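Local coordinates for protein cyclohexadienyl dehydratase (Synthetic construct, PDB 5JOS) that probably catalyses the dehydration of prephenate and arogenate in phenylalanine biosynthesis, using an ancestral enzyme scaffold built on a periplasmic solute-binding protein fold, at residues A[67-70]-A[71-75]; A[180-183]-A[184-188]; A[200-203]-A[204-207]; A[216-219]-A[220-223]; A[229-233]-A[234-238]. All blocks are in the same frame, centred on the assembly; numbering follows the deposited sequence.

Contact 1. Residues A[67-70]-A[71-75]; sequences VPTT and WPTLM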
loop_
_atom_site.group_PDB
_atom_site.type_symbol
_atom_site.label_atom_id
_atom_site.label_comp_id
_atom_site.label_asym_id
_atom_site.label_seq_id
_atom_site.Cartn_x
_atom_site.Cartn_y
_atom_site.Cartn_z
ATOM N N VAL A 67 -5.916 16.552 9.017
ATOM C CA VAL A 67 -5.878 16.643 10.483
ATOM C C VAL A 67 -4.723 15.767 10.951
ATOM O O VAL A 67 -4.781 14.574 10.725
ATOM C CB VAL A 67 -7.209 16.219 11.032
ATOM C CG1 VAL A 67 -7.213 16.196 12.594
ATOM C CG2 VAL A 67 -8.283 17.177 10.544
ATOM N N PRO A 68 -3.644 16.367 11.543
ATOM C CA PRO A 68 -2.508 15.626 12.060
ATOM C C PRO A 68 -3.009 14.550 13.053
ATOM O O PRO A 68 -3.879 14.826 13.857
ATOM C CB PRO A 68 -1.676 16.663 12.803
ATOM C CG PRO A 68 -2.166 18.025 12.351
ATOM C CD PRO A 68 -3.509 17.830 11.711
ATOM N N THR A 69 -2.545 13.317 12.905
ATOM C CA THR A 69 -2.729 12.308 13.918
ATOM C C THR A 69 -1.381 11.545 13.984
ATOM O O THR A 69 -0.447 11.833 13.195
ATOM C CB THR A 69 -3.962 11.418 13.595
ATOM O OG1 THR A 69 -4.301 10.546 14.686
ATOM C CG2 THR A 69 -3.704 10.587 12.453
ATOM N N THR A 70 -1.286 10.597 14.903
ATOM C CA THR A 70 -0.060 9.827 15.100
ATOM C C THR A 70 -0.456 8.360 15.236
ATOM O O THR A 70 -1.629 8.031 15.541
ATOM C CB THR A 70 0.649 10.203 16.417
ATOM O OG1 THR A 70 -0.141 9.713 17.488
ATOM C CG2 THR A 70 0.829 11.760 16.610
ATOM N N TRP A 71 0.508 7.460 15.087
ATOM C CA TRP A 71 0.143 6.054 15.132
ATOM C C TRP A 71 -0.462 5.641 16.477
ATOM O O TRP A 71 -1.403 4.881 16.462
ATOM C CB TRP A 71 1.304 5.131 14.667
ATOM C CG TRP A 71 1.656 5.438 13.224
ATOM C CD1 TRP A 71 2.643 6.294 12.784
ATOM C CD2 TRP A 71 0.945 5.034 12.083
ATOM N NE1 TRP A 71 2.592 6.386 11.436
ATOM C CE2 TRP A 71 1.557 5.643 10.973
ATOM C CE3 TRP A 71 -0.149 4.193 11.869
ATOM C CZ2 TRP A 71 1.111 5.464 9.707
ATOM C CZ3 TRP A 71 -0.604 4.060 10.627
ATOM C CH2 TRP A 71 0.037 4.674 9.536
ATOM N N PRO A 72 0.037 6.174 17.597
ATOM C CA PRO A 72 -0.469 5.906 18.913
ATOM C C PRO A 72 -1.853 6.474 19.159
ATOM O O PRO A 72 -2.525 5.987 19.981
ATOM C CB PRO A 72 0.519 6.665 19.841
ATOM C CG PRO A 72 1.796 6.604 19.067
ATOM C CD PRO A 72 1.319 6.919 17.691
ATOM N N THR A 73 -2.286 7.489 18.452
ATOM C CA THR A 73 -3.624 8.031 18.711
ATOM C C THR A 73 -4.552 7.876 17.528
ATOM O O THR A 73 -5.641 8.432 17.510
ATOM C CB THR A 73 -3.513 9.533 18.977
ATOM O OG1 THR A 73 -2.866 10.125 17.863
ATOM C CG2 THR A 73 -2.723 9.795 20.257
ATOM N N LEU A 74 -4.137 7.132 16.522
ATOM C CA LEU A 74 -4.930 7.051 15.304
ATOM C C LEU A 74 -6.340 6.545 15.588
ATOM O O LEU A 74 -7.335 7.039 15.036
ATOM C CB LEU A 74 -4.291 6.046 14.400
ATOM C CG LEU A 74 -4.916 5.751 13.056
ATOM C CD1 LEU A 74 -4.867 7.009 12.172
ATOM C CD2 LEU A 74 -4.204 4.599 12.342
ATOM N N MET A 75 -6.418 5.494 16.400
ATOM C CA MET A 75 -7.679 4.815 16.571
ATOM C C MET A 75 -8.546 5.656 17.475
ATOM O O MET A 75 -9.733 5.764 17.194
ATOM C CB MET A 75 -7.515 3.376 17.144
ATOM C CG MET A 75 -6.702 2.391 16.258
ATOM S SD MET A 75 -7.315 2.532 14.510
ATOM C CE MET A 75 -9.112 2.290 14.876
#
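Thr70 and Thr73 face each other across a tight backbone turn in which the amide of Thr73 reaches back to the carbonyl of Thr70, Thr73 N to Thr70 O 3.0 Å, with a bent N-H···O angle of 139°. A second bond, between side chains, joins the same two residues: Thr70 OG1 and Thr73 OG1 lie 2.8 Å apart, and either may be the donor. Each hydroxyl sits between its own backbone N and carbonyl carbon (chi1 70° in Thr70, 56° in Thr73), which turns both oxygens into the turn, with each methyl beside its own backbone N. The Thr70 hydroxyl is further hemmed in by the proline ring, with Pro72 CD 3.2 Å from Thr70 OG1, the two side chains crossing at about a right angle. Thr69 approaches from the strand side. Its CG2 packs on Leu74, CG2 to CD1 3.8 Å, whereas its OG1 slides past Thr73 and bonds to Asp77, one turn into helix 74-79. Asp77 OD2 also bonds the Thr73 hydroxyl, so one carboxylate oxygen holds Thr69 and Thr73 and ties the turn to the first turn of the helix. The Trp71 indole leads away from Thr70, and its NE1 is bonded to Asp32. Leu74 continues inward onto Met212. The whole is a strand-to-helix connection, the turn by which parallel strand 63-68 passes into helix 74-79 in the alpha/beta architecture of family 3 solute-binding proteins.

Contact 2. Residues A[180-183]-A[184-188]; sequences TDTV and EALYY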
loop_
_atom_site.group_PDB
_atom_site.type_symbol
_atom_site.label_atom_id
_atom_site.label_comp_id
_atom_site.label_asym_id
_atom_site.label_seq_id
_atom_site.Cartn_x
_atom_site.Cartn_y
_atom_site.Cartn_z
ATOM N N THR A 180 11.737 -10.612 -0.598
ATOM C CA THR A 180 11.799 -9.681 0.502
ATOM C C THR A 180 10.444 -9.002 0.670
ATOM O O THR A 180 9.614 -9.089 -0.223
ATOM C CB THR A 180 12.930 -8.678 0.234
ATOM O OG1 THR A 180 13.129 -7.848 1.360
ATOM C CG2 THR A 180 12.627 -7.850 -0.912
ATOM N N ASP A 181 10.232 -8.296 1.785
ATOM C CA ASP A 181 9.035 -7.449 1.918
ATOM C C ASP A 181 8.874 -6.458 0.797
ATOM O O ASP A 181 9.853 -5.911 0.302
ATOM C CB ASP A 181 9.013 -6.660 3.221
ATOM C CG ASP A 181 8.845 -7.546 4.434
ATOM O OD1 ASP A 181 8.260 -8.616 4.374
ATOM O OD2 ASP A 181 9.314 -7.161 5.472
ATOM N N THR A 182 7.613 -6.158 0.480
ATOM C CA THR A 182 7.270 -5.283 -0.598
ATOM C C THR A 182 8.025 -3.934 -0.489
ATOM O O THR A 182 8.624 -3.451 -1.488
ATOM C CB THR A 182 5.796 -5.062 -0.685
ATOM O OG1 THR A 182 5.191 -6.334 -0.897
ATOM C CG2 THR A 182 5.461 -4.113 -1.824
ATOM N N VAL A 183 8.012 -3.349 0.699
ATOM C CA VAL A 183 8.599 -2.057 0.861
ATOM C C VAL A 183 10.056 -2.045 0.491
ATOM O O VAL A 183 10.513 -1.159 -0.186
ATOM C CB VAL A 183 8.364 -1.470 2.258
ATOM C CG1 VAL A 183 9.156 -2.175 3.333
ATOM C CG2 VAL A 183 8.707 0.009 2.179
ATOM N N GLU A 184 10.790 -3.065 0.865
ATOM C CA GLU A 184 12.166 -3.162 0.512
ATOM C C GLU A 184 12.402 -3.401 -0.952
ATOM O O GLU A 184 13.328 -2.822 -1.503
ATOM C CB GLU A 184 12.837 -4.330 1.226
ATOM C CG GLU A 184 12.878 -4.048 2.681
ATOM C CD GLU A 184 13.575 -5.133 3.438
ATOM O OE1 GLU A 184 13.016 -5.414 4.487
ATOM O OE2 GLU A 184 14.660 -5.639 3.008
ATOM N N ALA A 185 11.670 -4.309 -1.544
ATOM C CA ALA A 185 11.780 -4.510 -2.998
ATOM C C ALA A 185 11.613 -3.241 -3.733
ATOM O O ALA A 185 12.377 -2.966 -4.658
ATOM C CB ALA A 185 10.768 -5.507 -3.550
ATOM N N LEU A 186 10.583 -2.476 -3.371
ATOM C CA LEU A 186 10.285 -1.288 -4.099
ATOM C C LEU A 186 11.413 -0.252 -3.971
ATOM O O LEU A 186 11.692 0.522 -4.895
ATOM C CB LEU A 186 9.004 -0.638 -3.623
ATOM C CG LEU A 186 7.730 -1.456 -3.905
ATOM C CD1 LEU A 186 6.562 -0.730 -3.249
ATOM C CD2 LEU A 186 7.465 -1.555 -5.371
ATOM N N TYR A 187 12.014 -0.211 -2.812
ATOM C CA TYR A 187 13.041 0.718 -2.529
ATOM C C TYR A 187 14.377 0.360 -3.238
ATOM O O TYR A 187 15.013 1.239 -3.808
ATOM C CB TYR A 187 13.238 0.729 -1.054
ATOM C CG TYR A 187 14.342 1.610 -0.573
ATOM C CD1 TYR A 187 14.151 2.962 -0.272
ATOM C CD2 TYR A 187 15.602 1.042 -0.404
ATOM C CE1 TYR A 187 15.251 3.746 0.190
ATOM C CE2 TYR A 187 16.672 1.783 0.041
ATOM C CZ TYR A 187 16.515 3.107 0.333
ATOM O OH TYR A 187 17.676 3.681 0.765
ATOM N N TYR A 188 14.789 -0.869 -3.171
ATOM C CA TYR A 188 15.916 -1.306 -3.965
ATOM C C TYR A 188 15.737 -1.147 -5.456
ATOM O O TYR A 188 16.668 -0.695 -6.122
ATOM C CB TYR A 188 16.309 -2.722 -3.702
ATOM C CG TYR A 188 16.728 -2.979 -2.271
ATOM C CD1 TYR A 188 17.739 -2.251 -1.659
ATOM C CD2 TYR A 188 16.160 -4.085 -1.561
ATOM C CE1 TYR A 188 18.117 -2.533 -0.317
ATOM C CE2 TYR A 188 16.534 -4.394 -0.263
ATOM C CZ TYR A 188 17.504 -3.619 0.355
ATOM O OH TYR A 188 17.778 -3.961 1.640
HETATM O O HOH W 1 12.248 -8.494 4.195
#
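The first turn of helix 182-190, where strand 177-181 runs straight into the helix, is built by backbone bonds between Asp181, Thr182 and Val183 and the residues four further on. Asp181 occupies the N-cap position, but its side chain makes no capping bond; OD1 instead forms a salt bridge with Lys111. The same side chain lies about 4 Å from a bound citric acid, probably from the crystallisation liquor, though it may mark a pocket. The Asp181 carbonyl begins the helical ladder, Ala185 N to Asp181 O 3.0 Å, and the bond is nearly straight at 173°. Leu186 N to Thr182 O follows at 2.9 Å, and Tyr187 N to Val183 O is longer and more bent. Thr182 and Leu186 run alongside each other in the same direction, with Thr182 CG2 3.8 Å from Leu186 CD1. Having CG2 anti to its backbone N, Thr182 presents the methyl to the leucine and turns OG1 elsewhere, to Thr112 and Gly110. Thr180 sets CG2 against Ala185 CB. Ala185 and Leu186 also touch Ala197 of strand 195-197, against the mixed sheet. The extended Glu184 side chain slants across Thr180, Glu184 OE2 3.2 Å from Thr180 OG1. Glu184 OE1 lies 4.2 Å from Asp181 OD2, like charges, though Asp181 is paired to Lys111. A water between strand and helix accepts from Asp181 N at 3.1 Å and donates to Glu184 OE1 at 3.2 Å.

Contact 3. Residues A[200-203]-A[204-207]; sequences VDKP and FTHS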
loop_
_atom_site.group_PDB
_atom_site.type_symbol
_atom_site.label_atom_id
_atom_site.label_comp_id
_atom_site.label_asym_id
_atom_site.label_seq_id
_atom_site.Cartn_x
_atom_site.Cartn_y
_atom_site.Cartn_z
ATOM N N VAL A 200 3.276 -9.292 -7.473
ATOM C CA VAL A 200 2.631 -10.541 -7.783
ATOM C C VAL A 200 1.542 -10.674 -6.708
ATOM O O VAL A 200 1.753 -10.234 -5.561
ATOM C CB VAL A 200 3.647 -11.692 -7.594
ATOM C CG1 VAL A 200 3.013 -13.024 -7.990
ATOM C CG2 VAL A 200 4.906 -11.462 -8.408
ATOM N N ASP A 201 0.444 -11.335 -7.019
ATOM C CA ASP A 201 -0.675 -11.559 -6.064
ATOM C C ASP A 201 -0.409 -12.778 -5.179
ATOM O O ASP A 201 0.730 -13.092 -4.911
ATOM C CB ASP A 201 -1.975 -11.634 -6.848
ATOM C CG ASP A 201 -2.172 -10.409 -7.694
ATOM O OD1 ASP A 201 -1.797 -9.338 -7.199
ATOM O OD2 ASP A 201 -2.655 -10.481 -8.838
ATOM N N LYS A 202 -1.411 -13.474 -4.721
ATOM C CA LYS A 202 -1.183 -14.572 -3.782
ATOM C C LYS A 202 -0.294 -15.567 -4.500
ATOM O O LYS A 202 -0.330 -15.669 -5.692
ATOM C CB LYS A 202 -2.482 -15.287 -3.464
ATOM C CG LYS A 202 -3.621 -14.383 -2.991
ATOM C CD LYS A 202 -3.287 -13.734 -1.647
ATOM C CE LYS A 202 -4.538 -13.450 -0.810
ATOM N NZ LYS A 202 -4.161 -13.422 0.637
ATOM N N PRO A 203 0.512 -16.309 -3.783
ATOM C CA PRO A 203 0.648 -16.297 -2.353
ATOM C C PRO A 203 1.592 -15.191 -1.878
ATOM O O PRO A 203 1.917 -15.117 -0.707
ATOM C CB PRO A 203 1.225 -17.707 -2.085
ATOM C CG PRO A 203 2.100 -17.986 -3.293
ATOM C CD PRO A 203 1.273 -17.412 -4.431
ATOM N N PHE A 204 2.115 -14.354 -2.770
ATOM C CA PHE A 204 3.166 -13.398 -2.341
ATOM C C PHE A 204 2.577 -12.324 -1.394
ATOM O O PHE A 204 3.123 -12.038 -0.328
ATOM C CB PHE A 204 3.792 -12.731 -3.557
ATOM C CG PHE A 204 4.680 -13.622 -4.378
ATOM C CD1 PHE A 204 4.168 -14.500 -5.334
ATOM C CD2 PHE A 204 6.058 -13.583 -4.216
ATOM C CE1 PHE A 204 5.031 -15.342 -6.080
ATOM C CE2 PHE A 204 6.914 -14.386 -4.971
ATOM C CZ PHE A 204 6.399 -15.264 -5.909
ATOM N N THR A 205 1.431 -11.796 -1.791
ATOM C CA THR A 205 0.735 -10.757 -1.036
ATOM C C THR A 205 0.063 -11.367 0.174
ATOM O O THR A 205 -0.291 -12.495 0.130
ATOM C CB THR A 205 -0.332 -10.096 -1.853
ATOM O OG1 THR A 205 -1.236 -11.058 -2.279
ATOM C CG2 THR A 205 0.231 -9.427 -3.035
ATOM N N HIS A 206 0.044 -10.655 1.294
ATOM C CA HIS A 206 -0.598 -11.168 2.504
ATOM C C HIS A 206 -1.293 -10.088 3.272
ATOM O O HIS A 206 -1.882 -10.347 4.276
ATOM C CB HIS A 206 0.385 -11.913 3.445
ATOM C CG HIS A 206 1.577 -11.128 3.890
ATOM N ND1 HIS A 206 1.507 -9.892 4.500
ATOM C CD2 HIS A 206 2.890 -11.451 3.869
ATOM C CE1 HIS A 206 2.722 -9.458 4.756
ATOM N NE2 HIS A 206 3.570 -10.405 4.409
ATOM N N SER A 207 -1.129 -8.847 2.861
ATOM C CA SER A 207 -1.769 -7.765 3.486
ATOM C C SER A 207 -2.359 -6.748 2.495
ATOM O O SER A 207 -2.164 -6.808 1.302
ATOM C CB SER A 207 -0.829 -7.031 4.423
ATOM O OG SER A 207 -0.205 -7.919 5.310
#
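Asp201 O receives the amides of two successive residues. Phe204 N donates to it at 2.8 Å, with a bent N-H···O angle of 135°, and Thr205 N adds a weak bond at 3.5 Å. The single carbonyl thus closes a type VIa beta turn, with Pro203 at its third position after a cis peptide bond. Further along, His206 ND1 and Ser207 OG are bonded at 2.7 Å, the hydroxyl lying at the imidazole edge in the ring plane; either may be the donor. Side chains pack where the ends of the turn meet. Val200 CG1, anti to the backbone N (chi1 -177°), presses against the Phe204 ring, CG1 to CD1 3.3 Å, and Val200 CG2 lies over one ring face. The same ring has Asp201 O at its edge, so valine and carbonyl meet it from different directions. Thr205 is touched at both branches: its CG2 comes within 3.1 Å of Val200 O, and its OG1 lies 3.4 Å from Lys202 CD, where the lysine chain, bent at chi2, crosses the threonine at about a right angle. His206 and Ser207 both face Phe109 of strand 107-109, forming a classic beta bulge in strand 205-213. Around this turn, Phe204 meets Phe147 with the ring planes at about 45° and also touches Leu126 and Ile129 of helix 126-129, while Val200 and Phe204 share Pro113 of strand 111-116. The loop after strand 195-197 is thereby packed against both helix 126-129 and strand 111-116 as the chain enters strand 205-213.

Contact 4. Residues A[216-219]-A[220-223]; sequences GDQE and FLNY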
loop_
_atom_site.group_PDB
_atom_site.type_symbol
_atom_site.label_atom_id
_atom_site.label_comp_id
_atom_site.label_asym_id
_atom_site.label_seq_id
_atom_site.Cartn_x
_atom_site.Cartn_y
_atom_site.Cartn_z
ATOM N N GLY A 216 -20.155 2.155 11.406
ATOM C CA GLY A 216 -21.613 2.473 11.373
ATOM C C GLY A 216 -22.099 3.502 10.379
ATOM O O GLY A 216 -23.233 3.941 10.454
ATOM N N ASP A 217 -21.263 3.995 9.451
ATOM C CA ASP A 217 -21.848 4.857 8.400
ATOM C C ASP A 217 -21.672 4.177 7.102
ATOM O O ASP A 217 -20.599 4.404 6.383
ATOM C CB ASP A 217 -21.307 6.297 8.376
ATOM C CG ASP A 217 -22.298 7.277 7.643
ATOM O OD1 ASP A 217 -22.252 7.480 6.385
ATOM O OD2 ASP A 217 -23.209 7.815 8.329
ATOM N N GLN A 218 -22.655 3.337 6.732
ATOM C CA GLN A 218 -22.419 2.592 5.448
ATOM C C GLN A 218 -22.483 3.537 4.232
ATOM O O GLN A 218 -21.986 3.177 3.175
ATOM C CB GLN A 218 -23.294 1.348 5.230
ATOM C CG GLN A 218 -22.850 0.084 5.971
ATOM C CD GLN A 218 -21.367 -0.016 6.407
ATOM O OE1 GLN A 218 -20.879 0.647 7.381
ATOM N NE2 GLN A 218 -20.652 -0.917 5.743
ATOM N N GLU A 219 -23.083 4.727 4.395
ATOM C CA GLU A 219 -23.283 5.617 3.310
ATOM C C GLU A 219 -21.964 6.190 2.842
ATOM O O GLU A 219 -21.606 6.036 1.695
ATOM C CB GLU A 219 -24.228 6.743 3.742
ATOM C CG GLU A 219 -24.893 7.405 2.565
ATOM C CD GLU A 219 -26.036 8.343 2.967
ATOM O OE1 GLU A 219 -27.205 7.893 2.952
ATOM O OE2 GLU A 219 -25.718 9.516 3.316
ATOM N N PHE A 220 -21.173 6.746 3.752
ATOM C CA PHE A 220 -19.874 7.247 3.366
ATOM C C PHE A 220 -18.992 6.096 2.873
ATOM O O PHE A 220 -18.306 6.181 1.855
ATOM C CB PHE A 220 -19.230 7.956 4.532
ATOM C CG PHE A 220 -17.939 8.713 4.201
ATOM C CD1 PHE A 220 -17.711 9.246 2.985
ATOM C CD2 PHE A 220 -16.978 8.861 5.154
ATOM C CE1 PHE A 220 -16.558 9.953 2.706
ATOM C CE2 PHE A 220 -15.816 9.544 4.903
ATOM C CZ PHE A 220 -15.608 10.114 3.672
ATOM N N LEU A 221 -19.024 4.988 3.567
ATOM C CA LEU A 221 -18.156 3.898 3.196
ATOM C C LEU A 221 -18.524 3.418 1.760
ATOM O O LEU A 221 -17.661 3.128 0.952
ATOM C CB LEU A 221 -18.293 2.750 4.161
ATOM C CG LEU A 221 -17.604 1.496 3.646
ATOM C CD1 LEU A 221 -16.149 1.653 3.972
ATOM C CD2 LEU A 221 -18.095 0.186 4.219
ATOM N N ASN A 222 -19.806 3.265 1.482
ATOM C CA ASN A 222 -20.234 2.884 0.112
ATOM C C ASN A 222 -19.804 3.905 -0.951
ATOM O O ASN A 222 -19.474 3.511 -2.066
ATOM C CB ASN A 222 -21.729 2.773 0.048
ATOM C CG ASN A 222 -22.233 1.515 0.739
ATOM O OD1 ASN A 222 -21.498 0.657 1.139
ATOM N ND2 ASN A 222 -23.477 1.445 0.889
ATOM N N TYR A 223 -19.924 5.193 -0.619
ATOM C CA TYR A 223 -19.427 6.211 -1.521
ATOM C C TYR A 223 -17.966 5.961 -1.794
ATOM O O TYR A 223 -17.530 5.959 -2.903
ATOM C CB TYR A 223 -19.538 7.618 -0.915
ATOM C CG TYR A 223 -19.247 8.764 -1.899
ATOM C CD1 TYR A 223 -17.941 9.113 -2.242
ATOM C CD2 TYR A 223 -20.287 9.532 -2.460
ATOM C CE1 TYR A 223 -17.695 10.139 -3.167
ATOM C CE2 TYR A 223 -20.024 10.559 -3.374
ATOM C CZ TYR A 223 -18.718 10.859 -3.713
ATOM O OH TYR A 223 -18.415 11.890 -4.594
#
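Asp217 caps the N terminus of helix 218-233: its OD1 accepts from Phe220 N at 2.9 Å with an N-H···O angle of 163°, through the anti lone pair, away from the other oxygen. With CG anti to its own backbone N (chi1 -159°), the carboxylate reaches forward to this amide in the first turn. The Asp217 side chain crosses that of Phe220 at about a right angle, and the carboxylate and ring planes stand 64° apart. The main chain of Asp217 takes part too, Leu221 N to Asp217 O 3.3 Å, so one residue receives two amides of the opening turn. Regular helical bonds follow from Asn222 N to Gln218 O and from Tyr223 N to Glu219 O. The Leu221 side chain packs parallel to that of Gln218.

Outside this shell, Asp217 OD2 accepts from Arg15 N, which fixes the capping carboxylate from its other oxygen. The Phe220 ring leads away from the cap onto Leu16 and Ile19 of helix 15-22 and onto Met213, which Leu221 also touches. Tyr223 OH bonds Ser59 and Glu219 OE2 bonds Ser14. At the cap itself, Phe220 CB rests 3.6 Å from Asp217 OD1.

Contact 5. Residues A[229-233]-A[234-238]; sequences DQMKQ and QGTYE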
loop_
_atom_site.group_PDB
_atom_site.type_symbol
_atom_site.label_atom_id
_atom_site.label_comp_id
_atom_site.label_asym_id
_atom_site.label_seq_id
_atom_site.Cartn_x
_atom_site.Cartn_y
_atom_site.Cartn_z
ATOM N N ASP A 229 -13.364 2.255 -6.869
ATOM C CA ASP A 229 -13.496 1.470 -8.036
ATOM C C ASP A 229 -13.471 2.375 -9.280
ATOM O O ASP A 229 -12.927 1.990 -10.321
ATOM C CB ASP A 229 -14.737 0.634 -7.983
ATOM C CG ASP A 229 -15.058 0.034 -9.321
ATOM O OD1 ASP A 229 -15.780 0.641 -10.093
ATOM O OD2 ASP A 229 -14.525 -1.015 -9.673
ATOM N N GLN A 230 -14.033 3.572 -9.196
ATOM C CA GLN A 230 -13.985 4.451 -10.339
ATOM C C GLN A 230 -12.555 4.888 -10.645
ATOM O O GLN A 230 -12.109 4.939 -11.755
ATOM C CB GLN A 230 -14.816 5.685 -10.037
ATOM C CG GLN A 230 -14.604 6.842 -10.968
ATOM C CD GLN A 230 -15.620 7.951 -10.721
ATOM O OE1 GLN A 230 -16.749 7.920 -11.245
ATOM N NE2 GLN A 230 -15.210 8.949 -9.947
ATOM N N MET A 231 -11.860 5.197 -9.592
ATOM C CA MET A 231 -10.472 5.506 -9.613
ATOM C C MET A 231 -9.584 4.392 -10.217
ATOM O O MET A 231 -8.659 4.640 -11.025
ATOM C CB MET A 231 -10.150 5.709 -8.194
ATOM C CG MET A 231 -9.080 6.618 -7.904
ATOM S SD MET A 231 -9.362 8.404 -8.008
ATOM C CE MET A 231 -8.055 8.680 -6.839
ATOM N N LYS A 232 -9.866 3.162 -9.846
ATOM C CA LYS A 232 -9.195 2.044 -10.526
ATOM C C LYS A 232 -9.480 2.026 -11.992
ATOM O O LYS A 232 -8.568 1.935 -12.810
ATOM C CB LYS A 232 -9.558 0.697 -9.926
ATOM C CG LYS A 232 -8.757 0.500 -8.674
ATOM C CD LYS A 232 -9.392 -0.449 -7.694
ATOM C CE LYS A 232 -9.224 0.160 -6.313
ATOM N NZ LYS A 232 -9.036 -0.895 -5.293
ATOM N N GLN A 233 -10.759 2.121 -12.316
ATOM C CA GLN A 233 -11.203 1.931 -13.682
ATOM C C GLN A 233 -10.628 2.950 -14.603
ATOM O O GLN A 233 -10.241 2.603 -15.713
ATOM C CB GLN A 233 -12.742 1.969 -13.798
ATOM C CG GLN A 233 -13.379 0.661 -13.368
ATOM C CD GLN A 233 -13.109 -0.443 -14.383
ATOM O OE1 GLN A 233 -12.267 -1.316 -14.160
ATOM N NE2 GLN A 233 -13.802 -0.389 -15.528
ATOM N N GLN A 234 -10.557 4.209 -14.193
ATOM C CA GLN A 234 -10.002 5.180 -15.127
ATOM C C GLN A 234 -8.472 5.332 -15.091
ATOM O O GLN A 234 -7.926 6.196 -15.769
ATOM C CB GLN A 234 -10.648 6.501 -14.933
ATOM C CG GLN A 234 -10.112 7.254 -13.761
ATOM C CD GLN A 234 -11.236 8.007 -13.094
ATOM O OE1 GLN A 234 -12.326 8.159 -13.683
ATOM N NE2 GLN A 234 -11.005 8.434 -11.833
ATOM N N GLY A 235 -7.779 4.512 -14.321
ATOM C CA GLY A 235 -6.313 4.450 -14.461
ATOM C C GLY A 235 -5.587 5.332 -13.477
ATOM O O GLY A 235 -4.367 5.423 -13.516
ATOM N N THR A 236 -6.322 5.961 -12.571
ATOM C CA THR A 236 -5.691 6.890 -11.664
ATOM C C THR A 236 -4.778 6.148 -10.684
ATOM O O THR A 236 -3.719 6.662 -10.366
ATOM C CB THR A 236 -6.748 7.698 -10.892
ATOM O OG1 THR A 236 -7.761 8.052 -11.827
ATOM C CG2 THR A 236 -6.115 8.952 -10.252
ATOM N N TYR A 237 -5.153 4.966 -10.196
ATOM C CA TYR A 237 -4.222 4.281 -9.301
ATOM C C TYR A 237 -2.944 3.830 -10.067
ATOM O O TYR A 237 -1.850 3.820 -9.478
ATOM C CB TYR A 237 -4.801 3.107 -8.508
ATOM C CG TYR A 237 -5.467 3.574 -7.214
ATOM C CD1 TYR A 237 -4.716 3.938 -6.124
ATOM C CD2 TYR A 237 -6.840 3.738 -7.113
ATOM C CE1 TYR A 237 -5.278 4.436 -4.965
ATOM C CE2 TYR A 237 -7.415 4.250 -5.924
ATOM C CZ TYR A 237 -6.624 4.568 -4.855
ATOM O OH TYR A 237 -7.080 5.006 -3.631
ATOM N N GLU A 238 -3.066 3.462 -11.313
ATOM C CA GLU A 238 -1.881 3.080 -12.065
ATOM C C GLU A 238 -0.872 4.239 -12.086
ATOM O O GLU A 238 0.303 4.028 -11.891
ATOM C CB GLU A 238 -2.219 2.743 -13.513
ATOM C CG GLU A 238 -2.770 1.373 -13.691
ATOM C CD GLU A 238 -3.354 1.166 -15.078
ATOM O OE1 GLU A 238 -4.385 0.456 -15.159
ATOM O OE2 GLU A 238 -2.816 1.729 -16.077
HETATM O O HOH W 2 -5.762 2.428 -11.742
#
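Backbone bonds between the end of helix 218-233 and the residues after it form a Schellman motif. Gly235 N donates to Lys232 O at 3.1 Å, and Thr236 N makes a weak bond to Met231 O at 3.1 Å. Just before them, Gln234 N to Gln230 O is the last regular helical bond of the group. Gly235, the C-prime residue, turns the chain into helix 236-245; its positive phi suits a residue without CB. A water extends the link, donating to Lys232 O and accepting from Glu238 N.

Among side chains, Gln234 NE2 donates to Thr236 OG1 at 3.3 Å, with the hydroxyl close to the amide plane. Apolar packing centres on Met231: its chain, bent at chi2 (77°), sets CG 3.5 Å from Tyr237 CE2 and CE 3.9 Å from Thr236 CG2, crossing the tyrosine at about a right angle. Lys232 contributes its CG at 4.1 Å from Tyr237 CD2, but its NZ lies too far for more than a weak cation-pi attraction and bonds Pro105 O. Tyr237 OH bonds Tyr211 OH. The chemistry implies a sharp helix end: backbone amides take up the carbonyls of Gln230, Met231 and Lys232, water also reaches Lys232 O, and sulfur and ring pack alongside.

How the contacts relate
From the N terminus, contact 1 makes the turn from strand 63-68 into helix 74-79. Contact 2 starts helix 182-190 directly after strand 177-181, and contact 3 turns the chain into strand 205-213; their nearest atoms are about 5 Å apart. Contacts 4 and 5 mark the two ends of helix 218-233, their centres 20 Å apart. All five are local and lie in series, so none nests in or crosses another. Contacts 1 and 3 fall on opposite sides of the chain's centre, as do contacts 2 and 4. Strand 205-213, which contact 3 opens, also reaches contacts 1 and 4 through Met212 and Met213.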